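Local coordinates for protein rhamnogalacturonan endolyase YesW (Bacillus subtilis, PDB 2ZUX) that cleaves rhamnogalacturonan I, the ramified pectin of plant cell walls, by endo-type elimination, and needs calcium or manganese for activity, at residues N246-R251 with V295-R300; G262-R267 with G287-T292. One frame throughout, in Å; residues are numbered along the deposited sequence.

Contact 1 (N246-R251 with V295-R300); sequences NFEPAR and VAYNFR
Tyr297 reaches from strand 293-300 to the backbone of Glu248, joining the connection that leaves one beta-propeller blade to the next blade. The strand is the third of one four-stranded antiparallel blade; residues 246-251 follow 241-246, the outermost strand of the blade before it. The packed part is small. Tyr297 OH donates to Glu248 O at 2.6 Å, a short bond with the oxygen at the ring edge, near the ring plane. The hydroxyl approaches Glu248 O from the side of the C=O, at 115°, and 22° out of the carbonyl plane. The same hydroxyl lies 3.3 Å from Glu248 CB, so the base of that side chain also presses on it. Beside it, Val295 CG2 meets the proline ring at Pro249 CD, 3.8 Å away, the two side chains sliding past each other in opposite directions. CG2 is put there by a first torsion that sets CG1 anti to the backbone N (179°). The peptide bond linking Glu248 to Pro249 is cis. Replacing Tyr297 with a phenylalanine would probably leave Glu248 O without its hydroxyl donor and the loop tied to the strand mainly by the valine-proline packing. The looser side belongs to Glu248, which is partly exposed: beyond CG its chain runs out extended, and its carboxylate forms a salt bridge with Lys306 of the adjoining strand 303-311. On the strand side Glu248 CB also touches Val295 CG2, at 4.0 Å.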
ATOM      1  N   ASN A 246      -8.795  23.518   6.916  1.00 12.98           N
ATOM      2  CA  ASN A 246      -9.508  22.793   7.962  1.00 12.97           C
ATOM      3  C   ASN A 246      -9.820  21.385   7.465  1.00 12.71           C
ATOM      4  O   ASN A 246     -10.196  21.198   6.303  1.00 13.55           O
ATOM      5  CB  ASN A 246     -10.785  23.526   8.374  1.00 13.02           C
ATOM      6  CG  ASN A 246     -10.506  24.772   9.209  1.00 14.75           C
ATOM      7  OD1 ASN A 246     -11.039  25.850   8.933  1.00 18.77           O
ATOM      8  ND2 ASN A 246      -9.689  24.626  10.237  1.00 13.32           N
ATOM      9  N   PHE A 247      -9.622  20.402   8.337  1.00 12.29           N
ATOM     10  CA  PHE A 247      -9.834  19.006   7.984  1.00 11.86           C
ATOM     11  C   PHE A 247     -11.317  18.676   7.883  1.00 12.14           C
ATOM     12  O   PHE A 247     -12.100  19.005   8.770  1.00 12.49           O
ATOM     13  CB  PHE A 247      -9.183  18.077   9.019  1.00 11.77           C
ATOM     14  CG  PHE A 247      -9.313  16.623   8.676  1.00 10.68           C
ATOM     15  CD1 PHE A 247      -8.355  16.007   7.874  1.00 10.66           C
ATOM     16  CD2 PHE A 247     -10.387  15.868   9.141  1.00 10.63           C
ATOM     17  CE1 PHE A 247      -8.469  14.654   7.534  1.00 11.16           C
ATOM     18  CE2 PHE A 247     -10.509  14.527   8.804  1.00 10.88           C
ATOM     19  CZ  PHE A 247      -9.551  13.920   7.998  1.00 11.30           C
ATOM     20  N   GLU A 248     -11.684  18.014   6.794  1.00 11.90           N
ATOM     21  CA  GLU A 248     -12.984  17.369   6.699  1.00 12.64           C
ATOM     22  C   GLU A 248     -12.760  15.915   6.299  1.00 11.84           C
ATOM     23  O   GLU A 248     -11.888  15.627   5.473  1.00 11.91           O
ATOM     24  CB  GLU A 248     -13.901  18.097   5.712  1.00 12.73           C
ATOM     25  CG  GLU A 248     -14.205  19.533   6.127  1.00 15.14           C
ATOM     26  CD  GLU A 248     -15.184  20.238   5.218  1.00 16.38           C
ATOM     27  OE1 GLU A 248     -15.904  19.567   4.445  1.00 20.64           O
ATOM     28  OE2 GLU A 248     -15.240  21.483   5.292  1.00 19.79           O
ATOM     29  N   PRO A 249     -13.544  14.991   6.872  1.00 11.74           N
ATOM     30  CA  PRO A 249     -14.682  15.198   7.791  1.00 11.58           C
ATOM     31  C   PRO A 249     -14.347  15.836   9.138  1.00 11.50           C
ATOM     32  O   PRO A 249     -13.475  15.351   9.867  1.00 10.70           O
ATOM     33  CB  PRO A 249     -15.227  13.781   8.000  1.00 11.88           C
ATOM     34  CG  PRO A 249     -14.729  13.005   6.815  1.00 11.76           C
ATOM     35  CD  PRO A 249     -13.368  13.565   6.546  1.00 11.49           C
ATOM     36  N   ALA A 250     -15.055  16.917   9.458  1.00 11.96           N
ATOM     37  CA  ALA A 250     -14.864  17.626  10.712  1.00 12.66           C
ATOM     38  C   ALA A 250     -15.366  16.786  11.879  1.00 12.98           C
ATOM     39  O   ALA A 250     -16.227  15.919  11.723  1.00 13.55           O
ATOM     40  CB  ALA A 250     -15.582  18.967  10.671  1.00 13.29           C
ATOM     41  N   ARG A 251     -14.820  17.047  13.059  1.00 12.75           N
ATOM     42  CA  ARG A 251     -15.160  16.260  14.244  1.00 12.78           C
ATOM     43  C   ARG A 251     -16.630  16.396  14.661  1.00 12.97           C
ATOM     44  O   ARG A 251     -17.282  15.408  14.977  1.00 12.68           O
ATOM     45  CB  ARG A 251     -14.247  16.645  15.412  1.00 12.86           C
ATOM     46  CG  ARG A 251     -14.401  15.765  16.631  1.00 12.64           C
ATOM     47  CD  ARG A 251     -13.638  16.329  17.808  1.00 12.73           C
ATOM     48  NE  ARG A 251     -12.187  16.270  17.612  1.00 12.01           N
ATOM     49  CZ  ARG A 251     -11.382  17.325  17.498  1.00 11.79           C
ATOM     50  NH1 ARG A 251     -11.854  18.569  17.550  1.00 13.53           N
ATOM     51  NH2 ARG A 251     -10.082  17.129  17.338  1.00 11.69           N
ATOM     52  N   VAL A 295     -14.611  12.389   2.297  1.00 10.51           N
ATOM     53  CA  VAL A 295     -14.461  13.647   1.571  1.00 10.64           C
ATOM     54  C   VAL A 295     -13.351  13.497   0.545  1.00 10.60           C
ATOM     55  O   VAL A 295     -12.316  12.886   0.827  1.00 10.77           O
ATOM     56  CB  VAL A 295     -14.152  14.825   2.527  1.00 11.23           C
ATOM     57  CG1 VAL A 295     -13.971  16.123   1.758  1.00 12.26           C
ATOM     58  CG2 VAL A 295     -15.272  15.004   3.556  1.00 11.44           C
ATOM     59  N   ALA A 296     -13.587  14.041  -0.646  1.00 10.65           N
ATOM     60  CA  ALA A 296     -12.628  14.037  -1.734  1.00 10.86           C
ATOM     61  C   ALA A 296     -12.080  15.434  -1.978  1.00 11.05           C
ATOM     62  O   ALA A 296     -12.819  16.426  -1.890  1.00 11.19           O
ATOM     63  CB  ALA A 296     -13.264  13.502  -2.990  1.00 11.26           C
ATOM     64  N   TYR A 297     -10.786  15.491  -2.275  1.00 11.21           N
ATOM     65  CA  TYR A 297     -10.079  16.735  -2.559  1.00 11.25           C
ATOM     66  C   TYR A 297      -9.220  16.603  -3.804  1.00 11.65           C
ATOM     67  O   TYR A 297      -8.759  15.511  -4.137  1.00 11.53           O
ATOM     68  CB  TYR A 297      -9.121  17.087  -1.419  1.00 11.60           C
ATOM     69  CG  TYR A 297      -9.717  17.209  -0.039  1.00 11.75           C
ATOM     70  CD1 TYR A 297     -10.038  18.455   0.482  1.00 11.49           C
ATOM     71  CD2 TYR A 297      -9.917  16.084   0.765  1.00 11.54           C
ATOM     72  CE1 TYR A 297     -10.560  18.582   1.761  1.00 12.40           C
ATOM     73  CE2 TYR A 297     -10.434  16.203   2.048  1.00 12.38           C
ATOM     74  CZ  TYR A 297     -10.755  17.459   2.536  1.00 11.84           C
ATOM     75  OH  TYR A 297     -11.260  17.579   3.808  1.00 13.37           O
ATOM     76  N   ASN A 298      -8.976  17.734  -4.464  1.00 11.90           N
ATOM     77  CA  ASN A 298      -7.896  17.838  -5.432  1.00 12.22           C
ATOM     78  C   ASN A 298      -6.809  18.762  -4.910  1.00 12.32           C
ATOM     79  O   ASN A 298      -7.086  19.696  -4.153  1.00 12.30           O
ATOM     80  CB  ASN A 298      -8.413  18.347  -6.785  1.00 12.67           C
ATOM     81  CG  ASN A 298      -8.990  17.243  -7.629  1.00 13.13           C
ATOM     82  OD1 ASN A 298      -8.681  16.073  -7.421  1.00 13.55           O
ATOM     83  ND2 ASN A 298      -9.826  17.604  -8.598  1.00 14.08           N
ATOM     84  N   PHE A 299      -5.568  18.474  -5.288  1.00 12.63           N
ATOM     85  CA  PHE A 299      -4.481  19.425  -5.122  1.00 13.52           C
ATOM     86  C   PHE A 299      -3.871  19.646  -6.493  1.00 14.12           C
ATOM     87  O   PHE A 299      -3.162  18.792  -7.019  1.00 13.61           O
ATOM     88  CB  PHE A 299      -3.429  18.951  -4.112  1.00 13.51           C
ATOM     89  CG  PHE A 299      -2.256  19.883  -3.998  1.00 14.37           C
ATOM     90  CD1 PHE A 299      -2.400  21.130  -3.388  1.00 15.39           C
ATOM     91  CD2 PHE A 299      -1.018  19.535  -4.524  1.00 15.07           C
ATOM     92  CE1 PHE A 299      -1.322  22.013  -3.302  1.00 15.81           C
ATOM     93  CE2 PHE A 299       0.064  20.416  -4.442  1.00 15.42           C
ATOM     94  CZ  PHE A 299      -0.092  21.651  -3.824  1.00 15.56           C
ATOM     95  N   ARG A 300      -4.205  20.787  -7.088  1.00 15.11           N
ATOM     96  CA  ARG A 300      -3.837  21.099  -8.460  1.00 16.10           C
ATOM     97  C   ARG A 300      -3.671  22.600  -8.568  1.00 17.26           C
ATOM     98  O   ARG A 300      -4.360  23.349  -7.879  1.00 17.41           O
ATOM     99  CB  ARG A 300      -4.928  20.625  -9.427  1.00 16.05           C
ATOM    100  CG  ARG A 300      -5.129  19.106  -9.444  1.00 15.79           C
ATOM    101  CD  ARG A 300      -6.303  18.670 -10.297  1.00 15.54           C
ATOM    102  NE  ARG A 300      -6.621  17.270 -10.015  1.00 14.29           N
ATOM    103  CZ  ARG A 300      -7.481  16.530 -10.708  1.00 14.40           C
ATOM    104  NH1 ARG A 300      -8.104  17.039 -11.768  1.00 14.68           N
ATOM    105  NH2 ARG A 300      -7.711  15.270 -10.355  1.00 14.56           N
TER

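Contact 2 (G262-R267 with G287-T292); sequences GNRVDR and GYYAKT
Arg267 lies against two consecutive tyrosines, Tyr288 and Tyr289, and meets each differently. Its CB sits over one face of the Tyr288 ring, a CH-pi contact 3.9 Å from the ring centroid and 22° off the normal. The chain then bends at CG (chi2 -68°), which brings NE to the edge of the Tyr289 ring, 3.5 Å from CE2. Here the ring comes over one face of the guanidinium with the planes 77° apart, so this is no flat stack. Closer to the tyrosine's own backbone, Tyr289 CD2 meets Arg264 CG at 3.8 Å, the side chains crossing at about a right angle. The backbones join through Gly287 N, which donates to Arg267 O at 2.8 Å. Water 1 bridges Arg264 O to Tyr288 N, and water 2 donates to both Arg267 O and Gly287 O. Both segments are loops at the same end of one propeller blade: 262-267 leads into strand 268-273, while the loop 287-292 links strands 281-286 and 293-300. In the second shell, Asn263 OD1 holds the Arg267 guanidinium side-on, NH2 donating to a lone pair in the carbonyl plane and NE nearly in line with the C=O. Arg264 is salt-bridged to Asp259. Tyr288 OH is hydrogen-bonded to His326 ND1, and the Tyr289 ring meets that of His362; both histidines bind a calcium ion about 4 Å from the Tyr289 side chain.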
ATOM      1  N   GLY A 262     -14.206   8.583  22.869  1.00 13.60           N
ATOM      2  CA  GLY A 262     -13.264   9.008  21.825  1.00 13.17           C
ATOM      3  C   GLY A 262     -12.712   7.911  20.932  1.00 12.82           C
ATOM      4  O   GLY A 262     -11.623   8.056  20.379  1.00 13.57           O
ATOM      5  N   ASN A 263     -13.450   6.824  20.755  1.00 12.36           N
ATOM      6  CA  ASN A 263     -12.978   5.713  19.928  1.00 11.83           C
ATOM      7  C   ASN A 263     -13.400   5.903  18.470  1.00 11.30           C
ATOM      8  O   ASN A 263     -12.565   6.148  17.582  1.00 11.01           O
ATOM      9  CB  ASN A 263     -13.488   4.391  20.514  1.00 12.09           C
ATOM     10  CG  ASN A 263     -13.032   3.164  19.733  1.00 13.20           C
ATOM     11  OD1 ASN A 263     -12.777   3.221  18.527  1.00 13.05           O
ATOM     12  ND2 ASN A 263     -12.970   2.030  20.421  1.00 15.16           N
ATOM     13  N   ARG A 264     -14.705   5.866  18.238  1.00 10.56           N
ATOM     14  CA  ARG A 264     -15.261   5.846  16.885  1.00 10.78           C
ATOM     15  C   ARG A 264     -14.966   7.113  16.091  1.00 10.55           C
ATOM     16  O   ARG A 264     -14.758   7.048  14.868  1.00 10.51           O
ATOM     17  CB  ARG A 264     -16.759   5.573  16.963  1.00 10.49           C
ATOM     18  CG  ARG A 264     -17.067   4.125  17.295  1.00 11.09           C
ATOM     19  CD  ARG A 264     -18.468   3.976  17.867  1.00 12.18           C
ATOM     20  NE  ARG A 264     -18.812   2.585  18.150  1.00 13.78           N
ATOM     21  CZ  ARG A 264     -18.381   1.892  19.201  1.00 14.47           C
ATOM     22  NH1 ARG A 264     -17.580   2.447  20.112  1.00 14.39           N
ATOM     23  NH2 ARG A 264     -18.777   0.631  19.348  1.00 14.76           N
ATOM     24  N   VAL A 265     -14.927   8.249  16.782  1.00 10.70           N
ATOM     25  CA  VAL A 265     -14.660   9.542  16.166  1.00 10.89           C
ATOM     26  C   VAL A 265     -13.316   9.575  15.437  1.00 10.48           C
ATOM     27  O   VAL A 265     -13.168  10.290  14.440  1.00 10.71           O
ATOM     28  CB  VAL A 265     -14.731  10.683  17.226  1.00 11.25           C
ATOM     29  CG1 VAL A 265     -13.712  10.464  18.341  1.00 11.57           C
ATOM     30  CG2 VAL A 265     -14.551  12.059  16.586  1.00 12.28           C
ATOM     31  N   ASP A 266     -12.346   8.796  15.913  1.00 10.01           N
ATOM     32  CA  ASP A 266     -10.980   8.901  15.423  1.00 10.01           C
ATOM     33  C   ASP A 266     -10.566   7.683  14.606  1.00  9.67           C
ATOM     34  O   ASP A 266      -9.409   7.257  14.635  1.00 10.02           O
ATOM     35  CB  ASP A 266     -10.022   9.148  16.592  1.00 10.18           C
ATOM     36  CG  ASP A 266     -10.038  10.590  17.076  1.00 11.11           C
ATOM     37  OD1 ASP A 266     -10.609  11.465  16.385  1.00 11.67           O
ATOM     38  OD2 ASP A 266      -9.472  10.826  18.171  1.00 11.00           O
ATOM     39  N   ARG A 267     -11.517   7.147  13.844  1.00  9.37           N
ATOM     40  CA  ARG A 267     -11.256   6.012  12.965  1.00  9.35           C
ATOM     41  C   ARG A 267     -11.063   6.523  11.551  1.00  9.08           C
ATOM     42  O   ARG A 267     -12.030   6.781  10.833  1.00  9.66           O
ATOM     43  CB  ARG A 267     -12.404   5.002  13.043  1.00  9.69           C
ATOM     44  CG  ARG A 267     -12.528   4.335  14.414  1.00  9.57           C
ATOM     45  CD  ARG A 267     -11.347   3.424  14.684  1.00  9.98           C
ATOM     46  NE  ARG A 267     -11.546   2.682  15.921  1.00 10.06           N
ATOM     47  CZ  ARG A 267     -10.971   1.518  16.190  1.00 10.23           C
ATOM     48  NH1 ARG A 267     -10.170   0.944  15.305  1.00 10.80           N
ATOM     49  NH2 ARG A 267     -11.223   0.909  17.343  1.00 11.87           N
ATOM     50  N   GLY A 287     -14.691   7.612  10.541  1.00  9.44           N
ATOM     51  CA  GLY A 287     -15.747   6.736  11.021  1.00  9.64           C
ATOM     52  C   GLY A 287     -15.914   5.477  10.195  1.00  9.67           C
ATOM     53  O   GLY A 287     -15.647   5.456   8.989  1.00 10.19           O
ATOM     54  N   TYR A 288     -16.378   4.424  10.855  1.00 10.14           N
ATOM     55  CA  TYR A 288     -16.914   3.270  10.149  1.00 10.69           C
ATOM     56  C   TYR A 288     -17.841   2.390  10.959  1.00 10.98           C
ATOM     57  O   TYR A 288     -18.713   1.752  10.386  1.00 11.96           O
ATOM     58  CB  TYR A 288     -15.860   2.425   9.425  1.00 10.90           C
ATOM     59  CG  TYR A 288     -14.527   2.226  10.095  1.00 10.44           C
ATOM     60  CD1 TYR A 288     -14.371   1.336  11.158  1.00 10.77           C
ATOM     61  CD2 TYR A 288     -13.393   2.867   9.598  1.00 10.24           C
ATOM     62  CE1 TYR A 288     -13.123   1.137  11.745  1.00 10.90           C
ATOM     63  CE2 TYR A 288     -12.144   2.668  10.167  1.00 10.43           C
ATOM     64  CZ  TYR A 288     -12.018   1.801  11.238  1.00 10.64           C
ATOM     65  OH  TYR A 288     -10.777   1.609  11.801  1.00 10.78           O
ATOM     66  N   TYR A 289     -17.696   2.368  12.283  1.00 10.65           N
ATOM     67  CA  TYR A 289     -18.582   1.525  13.092  1.00 10.89           C
ATOM     68  C   TYR A 289     -20.028   2.001  13.080  1.00 10.98           C
ATOM     69  O   TYR A 289     -20.950   1.180  13.156  1.00 11.51           O
ATOM     70  CB  TYR A 289     -18.093   1.470  14.528  1.00 10.94           C
ATOM     71  CG  TYR A 289     -16.767   0.782  14.694  1.00 10.97           C
ATOM     72  CD1 TYR A 289     -16.671  -0.603  14.600  1.00 11.46           C
ATOM     73  CD2 TYR A 289     -15.602   1.511  14.950  1.00 11.18           C
ATOM     74  CE1 TYR A 289     -15.457  -1.253  14.761  1.00 11.80           C
ATOM     75  CE2 TYR A 289     -14.385   0.869  15.115  1.00 11.48           C
ATOM     76  CZ  TYR A 289     -14.318  -0.510  15.024  1.00 11.28           C
ATOM     77  OH  TYR A 289     -13.099  -1.131  15.195  1.00 11.97           O
ATOM     78  N   ALA A 290     -20.220   3.317  13.054  1.00 10.73           N
ATOM     79  CA  ALA A 290     -21.548   3.901  12.971  1.00 10.96           C
ATOM     80  C   ALA A 290     -21.451   5.037  11.952  1.00 10.79           C
ATOM     81  O   ALA A 290     -21.167   4.769  10.781  1.00 10.91           O
ATOM     82  CB  ALA A 290     -22.011   4.366  14.345  1.00 11.52           C
ATOM     83  N   LYS A 291     -21.646   6.284  12.370  1.00 10.72           N
ATOM     84  CA  LYS A 291     -21.522   7.407  11.439  1.00 10.85           C
ATOM     85  C   LYS A 291     -20.232   7.321  10.625  1.00 10.57           C
ATOM     86  O   LYS A 291     -19.152   7.062  11.179  1.00 10.40           O
ATOM     87  CB  LYS A 291     -21.575   8.741  12.176  1.00 11.39           C
ATOM     88  CG  LYS A 291     -21.472   9.946  11.247  1.00 11.78           C
ATOM     89  CD  LYS A 291     -21.574  11.275  11.990  1.00 12.17           C
ATOM     90  CE  LYS A 291     -21.371  12.443  11.036  1.00 13.69           C
ATOM     91  NZ  LYS A 291     -21.631  13.741  11.716  1.00 16.14           N
ATOM     92  N   THR A 292     -20.363   7.535   9.320  1.00 10.29           N
ATOM     93  CA  THR A 292     -19.275   7.387   8.370  1.00 10.09           C
ATOM     94  C   THR A 292     -19.294   8.563   7.410  1.00  9.90           C
ATOM     95  O   THR A 292     -20.349   8.922   6.878  1.00 10.01           O
ATOM     96  CB  THR A 292     -19.453   6.077   7.576  1.00  9.98           C
ATOM     97  OG1 THR A 292     -19.406   4.968   8.473  1.00 10.95           O
ATOM     98  CG2 THR A 292     -18.370   5.911   6.530  1.00 10.36           C
TER
HETATM   99  O   HOH W   1     -16.209   4.785  13.741  1.00 10.39           O
HETATM  100  O   HOH W   2     -12.979   6.075   8.184  1.00  9.72           O

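Overall arrangement
Both contacts belong to the beta-propeller and involve the blade of strands 268-273, 281-286, 293-300 and 303-311, with centres about 17 Å apart. Contact 2 falls within the chain span bracketed by contact 1: the order is 246-251, 262-267, 287-292, 295-300. One long connection, from strand 241-246 to strand 268-273, supplies the first segment of each. Contact 1 joins this connection to the third strand of the blade, while contact 2 lies at the blade's end, beside a calcium site. They touch through Arg251 CG and Val265 CG2, 3.7 Å apart, and Arg286 hydrogen-bonds to Pro249 O and Val265 O, tying both parts of the connection to strand 281-286.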